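Local coordinates for protein threonine phosphate decarboxylase-like enzyme (Sulfurospirillum multivorans, PDB 6OUX) that decarboxylates L-serine O-phosphate to ethanolamine O-phosphate with the help of pyridoxal phosphate, supplying the linker precursor for norcobamide biosynthesis, at residues 65-69 / 70-74; 109-112 / 113-117; 341-344 / 345-349; 379-382 / 383-387. One frame throughout, in Å; residues are numbered along the deposited sequence.

Contact 1: 65-69 / 70-74; sequences RELIQ and TNAYK
Thr70 and Tyr73 close a helix-to-helix turn here, bonding back to Glu66 and Leu67 where helix 53-68 gives out and helix 73-78 begins. The hydroxyl of Thr70 has two roles: its OG1 donates to Glu66 O at 2.8 Å, coming in from above the carbonyl plane, and accepts from Ala72 N at 3.0 Å, which makes an ST turn. With OG1 set between the backbone N and the carbonyl carbon (chi1 64°), the hydroxyl can reach back to Glu66 O and forward to Ala72 N while CG2 lies against Arg65 O.

Inside this loop, Ile68 to Asn71 forms a type I beta turn, closed by Asn71 N to Ile68 O; Asn71, with a positive phi of 68°, is the first residue to leave helical geometry. Tyr73 N returns to Leu67 O at 3.0 Å, nearly straight at 166°. The same oxygen sits in the plane of the Tyr73 ring at its edge, 3.3 Å from CD1. On the apolar side Leu67 CD2 packs on Ala72 CB at 3.9 Å, and Leu67 goes on to touch Ile278 and Tyr281 of helix 277-286. Ile68 and Tyr73 also pack against the second subunit.

Chemically, Glu66 O is taken by a hydroxyl, Ile68 O by the amide that closes the turn and Leu67 O by an amide just past it, so these three carbonyls keep a donor through the change of direction.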
loop_
_atom_site.group_PDB
_atom_site.type_symbol
_atom_site.label_atom_id
_atom_site.label_comp_id
_atom_site.label_asym_id
_atom_site.label_seq_id
_atom_site.Cartn_x
_atom_site.Cartn_y
_atom_site.Cartn_z
ATOM N N ARG A 65 18.011 14.905 -7.578
ATOM C CA ARG A 65 19.390 15.149 -7.178
ATOM C C ARG A 65 19.969 13.960 -6.430
ATOM O O ARG A 65 21.121 13.602 -6.650
ATOM C CB ARG A 65 19.576 16.465 -6.382
ATOM C CG ARG A 65 19.343 17.774 -7.196
ATOM C CD ARG A 65 18.950 19.072 -6.368
ATOM N NE ARG A 65 19.594 18.824 -5.143
ATOM C CZ ARG A 65 19.128 18.654 -3.932
ATOM N NH1 ARG A 65 20.034 18.245 -3.125
ATOM N NH2 ARG A 65 17.931 18.991 -3.475
ATOM N N GLU A 66 19.187 13.355 -5.570
ATOM C CA GLU A 66 19.696 12.316 -4.675
ATOM C C GLU A 66 19.491 10.866 -5.162
ATOM O O GLU A 66 20.204 9.956 -4.710
ATOM C CB GLU A 66 19.119 12.436 -3.263
ATOM C CG GLU A 66 19.404 13.763 -2.570
ATOM C CD GLU A 66 18.960 13.789 -1.104
ATOM O OE1 GLU A 66 18.216 12.902 -0.682
ATOM O OE2 GLU A 66 19.313 14.741 -0.366
ATOM N N LEU A 67 18.522 10.656 -6.042
ATOM C CA LEU A 67 18.237 9.279 -6.488
ATOM C C LEU A 67 18.496 9.055 -7.929
ATOM O O LEU A 67 19.018 8.010 -8.307
ATOM C CB LEU A 67 16.771 8.887 -6.202
ATOM C CG LEU A 67 16.402 8.790 -4.721
ATOM C CD1 LEU A 67 14.982 8.285 -4.607
ATOM C CD2 LEU A 67 17.293 7.918 -3.871
ATOM N N ILE A 68 18.117 10.011 -8.757
ATOM C CA ILE A 68 18.149 9.793 -10.172
ATOM C C ILE A 68 19.538 10.022 -10.698
ATOM O O ILE A 68 20.093 9.117 -11.302
ATOM C CB ILE A 68 17.154 10.666 -10.910
ATOM C CG1 ILE A 68 15.718 10.381 -10.430
ATOM C CG2 ILE A 68 17.281 10.469 -12.390
ATOM C CD1 ILE A 68 15.227 8.964 -10.531
ATOM N N GLN A 69 20.096 11.210 -10.464
ATOM C CA GLN A 69 21.431 11.551 -11.015
ATOM C C GLN A 69 22.571 10.764 -10.385
ATOM O O GLN A 69 23.628 10.645 -10.957
ATOM C CB GLN A 69 21.724 13.038 -10.816
ATOM C CG GLN A 69 20.868 13.917 -11.641
ATOM C CD GLN A 69 21.333 15.358 -11.600
ATOM O OE1 GLN A 69 21.701 15.871 -10.514
ATOM N NE2 GLN A 69 21.310 16.029 -12.783
ATOM N N THR A 70 22.380 10.240 -9.195
ATOM C CA THR A 70 23.391 9.424 -8.564
ATOM C C THR A 70 23.219 7.909 -8.830
ATOM O O THR A 70 23.998 7.136 -8.346
ATOM C CB THR A 70 23.233 9.546 -7.080
ATOM O OG1 THR A 70 21.929 8.991 -6.739
ATOM C CG2 THR A 70 23.277 11.018 -6.656
ATOM N N ASN A 71 22.128 7.481 -9.459
ATOM C CA ASN A 71 21.813 6.040 -9.532
ATOM C C ASN A 71 21.436 5.340 -8.175
ATOM O O ASN A 71 21.292 4.105 -8.125
ATOM C CB ASN A 71 22.941 5.272 -10.310
ATOM C CG ASN A 71 23.001 5.657 -11.816
ATOM O OD1 ASN A 71 24.077 5.726 -12.425
ATOM N ND2 ASN A 71 21.860 5.925 -12.404
ATOM N N ALA A 72 21.159 6.104 -7.112
ATOM C CA ALA A 72 20.739 5.496 -5.849
ATOM C C ALA A 72 19.330 4.923 -5.950
ATOM O O ALA A 72 18.979 4.081 -5.170
ATOM C CB ALA A 72 20.836 6.486 -4.674
ATOM N N TYR A 73 18.531 5.408 -6.909
ATOM C CA TYR A 73 17.233 4.796 -7.208
ATOM C C TYR A 73 17.281 3.278 -7.389
ATOM O O TYR A 73 16.272 2.634 -7.108
ATOM C CB TYR A 73 16.527 5.468 -8.373
ATOM C CG TYR A 73 16.971 4.981 -9.697
ATOM C CD1 TYR A 73 18.105 5.526 -10.304
ATOM C CD2 TYR A 73 16.343 3.909 -10.313
ATOM C CE1 TYR A 73 18.560 5.047 -11.523
ATOM C CE2 TYR A 73 16.788 3.446 -11.530
ATOM C CZ TYR A 73 17.879 4.018 -12.134
ATOM O OH TYR A 73 18.347 3.542 -13.314
ATOM N N LYS A 74 18.421 2.730 -7.850
ATOM C CA LYS A 74 18.586 1.301 -8.124
ATOM C C LYS A 74 18.373 0.457 -6.859
ATOM O O LYS A 74 17.599 -0.472 -6.859
ATOM C CB LYS A 74 19.944 1.021 -8.744
ATOM C CG LYS A 74 20.013 1.578 -10.161
ATOM C CD LYS A 74 21.274 1.202 -10.915
ATOM C CE LYS A 74 21.200 1.775 -12.327
ATOM N NZ LYS A 74 22.476 1.525 -13.068
#

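Contact 2: 109-112 / 113-117; sequences TEII and QMLLQ
Thr109 and Gln113 meet one turn apart on helix 108-116, and the contact joins regular backbone bonding to side-chain packing of two kinds. The backbone part is a run of four i-to-i+4 hydrogen bonds, from Gln113 N to Thr109 O (3.0 Å) through to Leu116 N to Ile112 O (2.9 Å).

The mixed polar and apolar part belongs to Gln113. Its extended chain runs back along the helix over the Thr109 carbonyl, with CG 3.2 Å from Thr109 O, and the two side chains cross at a slant. The methyl of Thr109, CG2, meets the amide oxygen: OE1 is 3.4 Å from it. This works because CG2 stands opposite the backbone N across the first torsion (chi1 of the hydroxyl -54°), which sends the methyl rather than OG1 toward the glutamine. An alanine at Gln113 would keep the backbone bond but would probably leave the Thr109 methyl and carbonyl without the chain that lies over them. Nearby, Glu110 forms a salt bridge with Arg252, and Thr109 is about 8 Å, side chain to side chain, from Asn181, which probably binds O-phospho-L-serine.

The apolar part is carried mostly by buried residues. Ile112 CG2 and Leu116 CD1 lie side by side at 4.0 Å, pointing the same way, while Ile111 CG2 touches both Met114 CE and Leu115 CD1, each at 4.3 Å.

Around the helix, Ile112 and Leu115 rest on Ile206 of strand 204-208, Ile111 and Met114 on Phe103 of strand 102-105, and Met114 and Leu115 reach helix 260-266.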
loop_
_atom_site.group_PDB
_atom_site.type_symbol
_atom_site.label_atom_id
_atom_site.label_comp_id
_atom_site.label_asym_id
_atom_site.label_seq_id
_atom_site.Cartn_x
_atom_site.Cartn_y
_atom_site.Cartn_z
ATOM N N THR A 109 -7.336 8.299 5.451
ATOM C CA THR A 109 -8.599 7.625 5.265
ATOM C C THR A 109 -8.490 6.078 5.375
ATOM O O THR A 109 -9.321 5.487 6.006
ATOM C CB THR A 109 -9.249 8.059 3.939
ATOM O OG1 THR A 109 -9.317 9.486 3.945
ATOM C CG2 THR A 109 -10.692 7.489 3.822
ATOM N N GLU A 110 -7.447 5.466 4.817
ATOM C CA GLU A 110 -7.186 4.036 5.004
ATOM C C GLU A 110 -6.990 3.676 6.494
ATOM O O GLU A 110 -7.501 2.627 6.952
ATOM C CB GLU A 110 -6.001 3.510 4.192
ATOM C CG GLU A 110 -6.051 3.670 2.659
ATOM C CD GLU A 110 -5.971 5.125 2.144
ATOM O OE1 GLU A 110 -5.572 6.051 2.857
ATOM O OE2 GLU A 110 -6.321 5.379 0.965
ATOM N N ILE A 111 -6.262 4.512 7.237
ATOM C CA ILE A 111 -6.083 4.266 8.653
ATOM C C ILE A 111 -7.417 4.377 9.398
ATOM O O ILE A 111 -7.706 3.537 10.244
ATOM C CB ILE A 111 -4.989 5.146 9.247
ATOM C CG1 ILE A 111 -3.629 4.692 8.655
ATOM C CG2 ILE A 111 -4.984 5.040 10.781
ATOM C CD1 ILE A 111 -2.531 5.765 8.928
ATOM N N ILE A 112 -8.245 5.380 9.078
ATOM C CA ILE A 112 -9.527 5.537 9.764
ATOM C C ILE A 112 -10.494 4.399 9.457
ATOM O O ILE A 112 -11.214 3.947 10.316
ATOM C CB ILE A 112 -10.154 6.915 9.467
ATOM C CG1 ILE A 112 -9.290 8.029 10.066
ATOM C CG2 ILE A 112 -11.577 7.021 10.034
ATOM C CD1 ILE A 112 -9.720 9.430 9.663
ATOM N N GLN A 113 -10.453 3.891 8.242
ATOM C CA GLN A 113 -11.232 2.731 7.882
ATOM C C GLN A 113 -10.826 1.502 8.663
ATOM O O GLN A 113 -11.741 0.777 9.101
ATOM C CB GLN A 113 -11.212 2.529 6.350
ATOM C CG GLN A 113 -11.962 3.703 5.698
ATOM C CD GLN A 113 -11.825 3.883 4.179
ATOM O OE1 GLN A 113 -12.607 4.651 3.564
ATOM N NE2 GLN A 113 -10.854 3.210 3.571
ATOM N N MET A 114 -9.526 1.257 8.841
ATOM C CA MET A 114 -9.002 0.190 9.766
ATOM C C MET A 114 -9.481 0.380 11.203
ATOM O O MET A 114 -9.997 -0.550 11.805
ATOM C CB MET A 114 -7.484 0.077 9.676
ATOM C CG MET A 114 -6.753 -0.800 10.727
ATOM S SD MET A 114 -4.945 -0.568 10.814
ATOM C CE MET A 114 -4.930 0.856 11.908
ATOM N N LEU A 115 -9.413 1.615 11.725
ATOM C CA LEU A 115 -9.944 1.909 13.039
ATOM C C LEU A 115 -11.439 1.611 13.204
ATOM O O LEU A 115 -11.864 1.027 14.201
ATOM C CB LEU A 115 -9.656 3.381 13.407
ATOM C CG LEU A 115 -8.171 3.733 13.597
ATOM C CD1 LEU A 115 -8.008 5.231 13.792
ATOM C CD2 LEU A 115 -7.601 2.965 14.778
ATOM N N LEU A 116 -12.232 2.016 12.230
ATOM C CA LEU A 116 -13.669 1.908 12.362
ATOM C C LEU A 116 -14.163 0.473 12.152
ATOM O O LEU A 116 -15.280 0.142 12.588
ATOM C CB LEU A 116 -14.356 2.869 11.401
ATOM C CG LEU A 116 -14.204 4.370 11.661
ATOM C CD1 LEU A 116 -15.039 5.138 10.642
ATOM C CD2 LEU A 116 -14.610 4.856 13.028
ATOM N N GLN A 117 -13.362 -0.375 11.520
ATOM C CA GLN A 117 -13.722 -1.777 11.334
ATOM C C GLN A 117 -13.513 -2.653 12.595
ATOM O O GLN A 117 -13.796 -3.843 12.602
ATOM C CB GLN A 117 -12.855 -2.400 10.229
ATOM C CG GLN A 117 -13.240 -2.072 8.812
ATOM C CD GLN A 117 -12.180 -2.587 7.810
ATOM O OE1 GLN A 117 -10.978 -2.590 8.090
ATOM N NE2 GLN A 117 -12.636 -3.039 6.651
#

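Contact 3: 341-344 / 345-349; sequences FVIS and ALLVE
Val342 and Leu346 lie side by side, one turn apart on helix 339-350, and point the same way. The valine has CG1 opposite its backbone N (chi1 179°), which carries that methyl along the helix until it meets Leu346 CD1 at 3.7 Å. The leucine leans back to receive it: CG stands anti to its own carbonyl carbon (chi1 -74°), bringing CG to 3.3 Å from Val342 O and CD1 to 3.5 Å from the same oxygen. Ile343 CG2 and Leu347 CD1 only approach, at 4.4 Å. Val348 sets CG2 3.4 Å from Ser344 O, beside the carbonyl that its own N-H takes at 2.9 Å.

Beneath this, four i-to-i+4 bonds run from Ala345 to Val348. Buried Ser344 OG is satisfied by Ser340 O one turn back and by Thr14 OG1.

Ile343 and Leu346 pack on Val354 of strand 352-356, Ile343 and Leu347 on Phe17 of helix 11-19, and Leu346 on helix 375-388. The strand carries Arg355, a probable O-phospho-L-serine-binding residue, about 7 Å from the Ile343 side chain. The helix thus lies between that strand and two helices, beside the mixed sheet in the C-terminal part of an aminotransferase-family pyridoxal phosphate enzyme.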
loop_
_atom_site.group_PDB
_atom_site.type_symbol
_atom_site.label_atom_id
_atom_site.label_comp_id
_atom_site.label_asym_id
_atom_site.label_seq_id
_atom_site.Cartn_x
_atom_site.Cartn_y
_atom_site.Cartn_z
ATOM N N PHE A 341 -22.538 22.776 -15.613
ATOM C CA PHE A 341 -22.313 23.834 -16.572
ATOM C C PHE A 341 -20.934 24.443 -16.404
ATOM O O PHE A 341 -20.232 24.592 -17.369
ATOM C CB PHE A 341 -23.344 24.938 -16.412
ATOM C CG PHE A 341 -23.027 26.172 -17.199
ATOM C CD1 PHE A 341 -23.194 26.204 -18.597
ATOM C CD2 PHE A 341 -22.564 27.307 -16.560
ATOM C CE1 PHE A 341 -22.848 27.343 -19.306
ATOM C CE2 PHE A 341 -22.226 28.441 -17.274
ATOM C CZ PHE A 341 -22.357 28.458 -18.631
ATOM N N VAL A 342 -20.570 24.758 -15.171
ATOM C CA VAL A 342 -19.300 25.379 -14.853
ATOM C C VAL A 342 -18.167 24.418 -15.087
ATOM O O VAL A 342 -17.180 24.775 -15.720
ATOM C CB VAL A 342 -19.280 26.003 -13.446
ATOM C CG1 VAL A 342 -17.932 26.633 -13.116
ATOM C CG2 VAL A 342 -20.319 27.058 -13.391
ATOM N N ILE A 343 -18.311 23.200 -14.611
ATOM C CA ILE A 343 -17.282 22.157 -14.814
ATOM C C ILE A 343 -16.975 21.832 -16.286
ATOM O O ILE A 343 -15.811 21.742 -16.686
ATOM C CB ILE A 343 -17.608 20.926 -13.989
ATOM C CG1 ILE A 343 -17.526 21.284 -12.513
ATOM C CG2 ILE A 343 -16.705 19.727 -14.318
ATOM C CD1 ILE A 343 -18.323 20.333 -11.578
ATOM N N SER A 344 -18.021 21.758 -17.113
ATOM C CA SER A 344 -17.861 21.529 -18.527
ATOM C C SER A 344 -17.218 22.714 -19.252
ATOM O O SER A 344 -16.367 22.528 -20.107
ATOM C CB SER A 344 -19.216 21.174 -19.138
ATOM O OG SER A 344 -19.685 19.979 -18.600
ATOM N N ALA A 345 -17.599 23.924 -18.912
ATOM C CA ALA A 345 -16.989 25.066 -19.560
ATOM C C ALA A 345 -15.525 25.216 -19.183
ATOM O O ALA A 345 -14.692 25.548 -20.056
ATOM C CB ALA A 345 -17.751 26.350 -19.245
ATOM N N LEU A 346 -15.192 24.966 -17.908
ATOM C CA LEU A 346 -13.804 24.987 -17.475
ATOM C C LEU A 346 -12.982 23.972 -18.245
ATOM O O LEU A 346 -11.841 24.269 -18.639
ATOM C CB LEU A 346 -13.687 24.715 -15.963
ATOM C CG LEU A 346 -14.127 25.889 -15.073
ATOM C CD1 LEU A 346 -14.449 25.441 -13.664
ATOM C CD2 LEU A 346 -13.064 26.976 -15.074
ATOM N N LEU A 347 -13.500 22.765 -18.415
ATOM C CA LEU A 347 -12.738 21.721 -19.146
ATOM C C LEU A 347 -12.564 22.140 -20.641
ATOM O O LEU A 347 -11.434 22.250 -21.176
ATOM C CB LEU A 347 -13.443 20.359 -19.052
ATOM C CG LEU A 347 -13.197 19.667 -17.709
ATOM C CD1 LEU A 347 -14.093 18.439 -17.550
ATOM C CD2 LEU A 347 -11.723 19.312 -17.567
ATOM N N VAL A 348 -13.690 22.421 -21.277
ATOM C CA VAL A 348 -13.707 22.542 -22.741
ATOM C C VAL A 348 -12.968 23.817 -23.150
ATOM O O VAL A 348 -12.189 23.832 -24.077
ATOM C CB VAL A 348 -15.181 22.488 -23.264
ATOM C CG1 VAL A 348 -15.327 22.940 -24.717
ATOM C CG2 VAL A 348 -15.735 21.088 -23.144
ATOM N N GLU A 349 -13.227 24.903 -22.462
ATOM C CA GLU A 349 -12.791 26.200 -22.913
ATOM C C GLU A 349 -11.420 26.536 -22.336
ATOM O O GLU A 349 -10.655 27.272 -22.954
ATOM C CB GLU A 349 -13.887 27.235 -22.585
ATOM C CG GLU A 349 -15.131 26.982 -23.411
ATOM C CD GLU A 349 -16.430 27.629 -22.904
ATOM O OE1 GLU A 349 -16.397 28.646 -22.166
ATOM O OE2 GLU A 349 -17.504 27.087 -23.274
#

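Contact 4: 379-382 / 383-387; sequences NCIV and MALKS
Ile381 and Leu385 stand side by side on helix 375-388, both directed the same way, with Ile381 CG2 4.0 Å from Leu385 CD1. Of the isoleucine's two branches it is the CG2 methyl that meets the leucine; Leu385 has CG anti to its carbonyl carbon (chi1 -72°), which lays CG back over Ile381 O at 3.5 Å. Val382 and Lys386 share that side-by-side arrangement one residue further on, but the meeting is of a different sort: the lysine chain runs outward and its NZ comes to 4.1 Å from Val382 CG1, a methyl beside an ammonium.

Asn379 and Met383 cross at a slant instead. The asparagine has CG opposite its backbone N (chi1 -169°), swinging the amide forward along the helix, and ND2 comes to 3.7 Å from Met383 SD on the extended methionine chain. Ala384 sets CB against Cys380 O at 3.3 Å and touches Leu346 and Tyr350 of helix 339-350.

All four carbonyls from Asn379 to Val382 accept i+4 backbone N-H groups; Leu385 N to Ile381 O is nearly straight, whereas Lys386 N to Val382 O is bent to 146°.

Beyond the helix, Val382 packs on Phe309 and Ala312 of helix 289-314, Leu385 on its Leu313, and Ile381 on Ile45. The chemistry therefore divides round the helix: branched apolar groups fill the buried sides, while the amide-sulfur and methyl-ammonium contacts fall at exposed Met383 and Lys386.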
loop_
_atom_site.group_PDB
_atom_site.type_symbol
_atom_site.label_atom_id
_atom_site.label_comp_id
_atom_site.label_asym_id
_atom_site.label_seq_id
_atom_site.Cartn_x
_atom_site.Cartn_y
_atom_site.Cartn_z
ATOM N N ASN A 379 -4.349 32.135 -11.188
ATOM C CA ASN A 379 -4.806 33.294 -11.950
ATOM C C ASN A 379 -5.696 32.823 -13.098
ATOM O O ASN A 379 -6.744 33.417 -13.336
ATOM C CB ASN A 379 -3.587 34.097 -12.435
ATOM C CG ASN A 379 -3.954 35.462 -12.996
ATOM O OD1 ASN A 379 -4.573 36.297 -12.324
ATOM N ND2 ASN A 379 -3.546 35.715 -14.261
ATOM N N CYS A 380 -5.287 31.748 -13.775
ATOM C CA CYS A 380 -6.049 31.160 -14.868
ATOM C C CYS A 380 -7.451 30.688 -14.416
ATOM O O CYS A 380 -8.465 30.893 -15.076
ATOM C CB CYS A 380 -5.299 29.950 -15.469
ATOM S SG CYS A 380 -3.786 30.407 -16.387
ATOM N N ILE A 381 -7.492 30.067 -13.266
ATOM C CA ILE A 381 -8.762 29.649 -12.703
ATOM C C ILE A 381 -9.664 30.852 -12.433
ATOM O O ILE A 381 -10.845 30.830 -12.757
ATOM C CB ILE A 381 -8.525 28.816 -11.424
ATOM C CG1 ILE A 381 -7.826 27.523 -11.763
ATOM C CG2 ILE A 381 -9.845 28.515 -10.780
ATOM C CD1 ILE A 381 -7.307 26.753 -10.568
ATOM N N VAL A 382 -9.131 31.883 -11.805
ATOM C CA VAL A 382 -9.944 33.014 -11.448
ATOM C C VAL A 382 -10.510 33.677 -12.758
ATOM O O VAL A 382 -11.694 34.075 -12.844
ATOM C CB VAL A 382 -9.150 34.066 -10.634
ATOM C CG1 VAL A 382 -10.036 35.293 -10.420
ATOM C CG2 VAL A 382 -8.705 33.508 -9.286
ATOM N N MET A 383 -9.614 33.826 -13.721
ATOM C CA MET A 383 -9.957 34.405 -15.027
ATOM C C MET A 383 -11.055 33.609 -15.700
ATOM O O MET A 383 -12.067 34.185 -16.075
ATOM C CB MET A 383 -8.713 34.542 -15.936
ATOM C CG MET A 383 -7.960 35.853 -15.686
ATOM S SD MET A 383 -6.395 36.147 -16.599
ATOM C CE MET A 383 -6.373 37.928 -16.380
ATOM N N ALA A 384 -10.829 32.302 -15.836
ATOM C CA ALA A 384 -11.815 31.386 -16.392
ATOM C C ALA A 384 -13.165 31.452 -15.726
ATOM O O ALA A 384 -14.191 31.636 -16.429
ATOM C CB ALA A 384 -11.302 29.978 -16.386
ATOM N N LEU A 385 -13.195 31.371 -14.403
ATOM C CA LEU A 385 -14.461 31.543 -13.652
ATOM C C LEU A 385 -15.175 32.864 -13.895
ATOM O O LEU A 385 -16.434 32.903 -13.969
ATOM C CB LEU A 385 -14.281 31.367 -12.124
ATOM C CG LEU A 385 -14.036 29.931 -11.692
ATOM C CD1 LEU A 385 -13.562 29.925 -10.238
ATOM C CD2 LEU A 385 -15.214 29.010 -11.890
ATOM N N LYS A 386 -14.416 33.944 -13.976
ATOM C CA LYS A 386 -15.057 35.268 -14.088
ATOM C C LYS A 386 -15.812 35.375 -15.442
ATOM O O LYS A 386 -16.919 35.857 -15.520
ATOM C CB LYS A 386 -14.046 36.420 -13.958
ATOM C CG LYS A 386 -13.909 36.945 -12.556
ATOM C CD LYS A 386 -13.184 38.275 -12.558
ATOM C CE LYS A 386 -12.753 38.718 -11.160
ATOM N NZ LYS A 386 -11.311 39.074 -11.271
ATOM N N SER A 387 -15.166 34.880 -16.469
ATOM C CA SER A 387 -15.677 34.850 -17.797
ATOM C C SER A 387 -16.890 33.917 -17.948
ATOM O O SER A 387 -17.898 34.327 -18.500
ATOM C CB SER A 387 -14.567 34.422 -18.752
ATOM O OG SER A 387 -15.117 33.772 -19.887
#

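How the contacts relate
Contacts 3 and 4 lie on helices 339-350 and 375-388, which pack on each other: their centres are 11 Å apart, and Leu346 CD2 meets Ala384 CB at 3.7 Å while Val342 CG1 meets Leu385 CD2 at 3.8 Å. Contact 3 is the more buried, and contact 4 has one side in solvent. Contact 2 lies on the other side of the chain's centre, at about 35 Å from contact 3 between centres, and packs against the seven-stranded sheet. Contact 1 is the most peripheral, partly exposed, 30 Å from the centre of the chain, and packs on the second subunit. There a hydroxyl and a turn replace the regular helical bonding that the other three share.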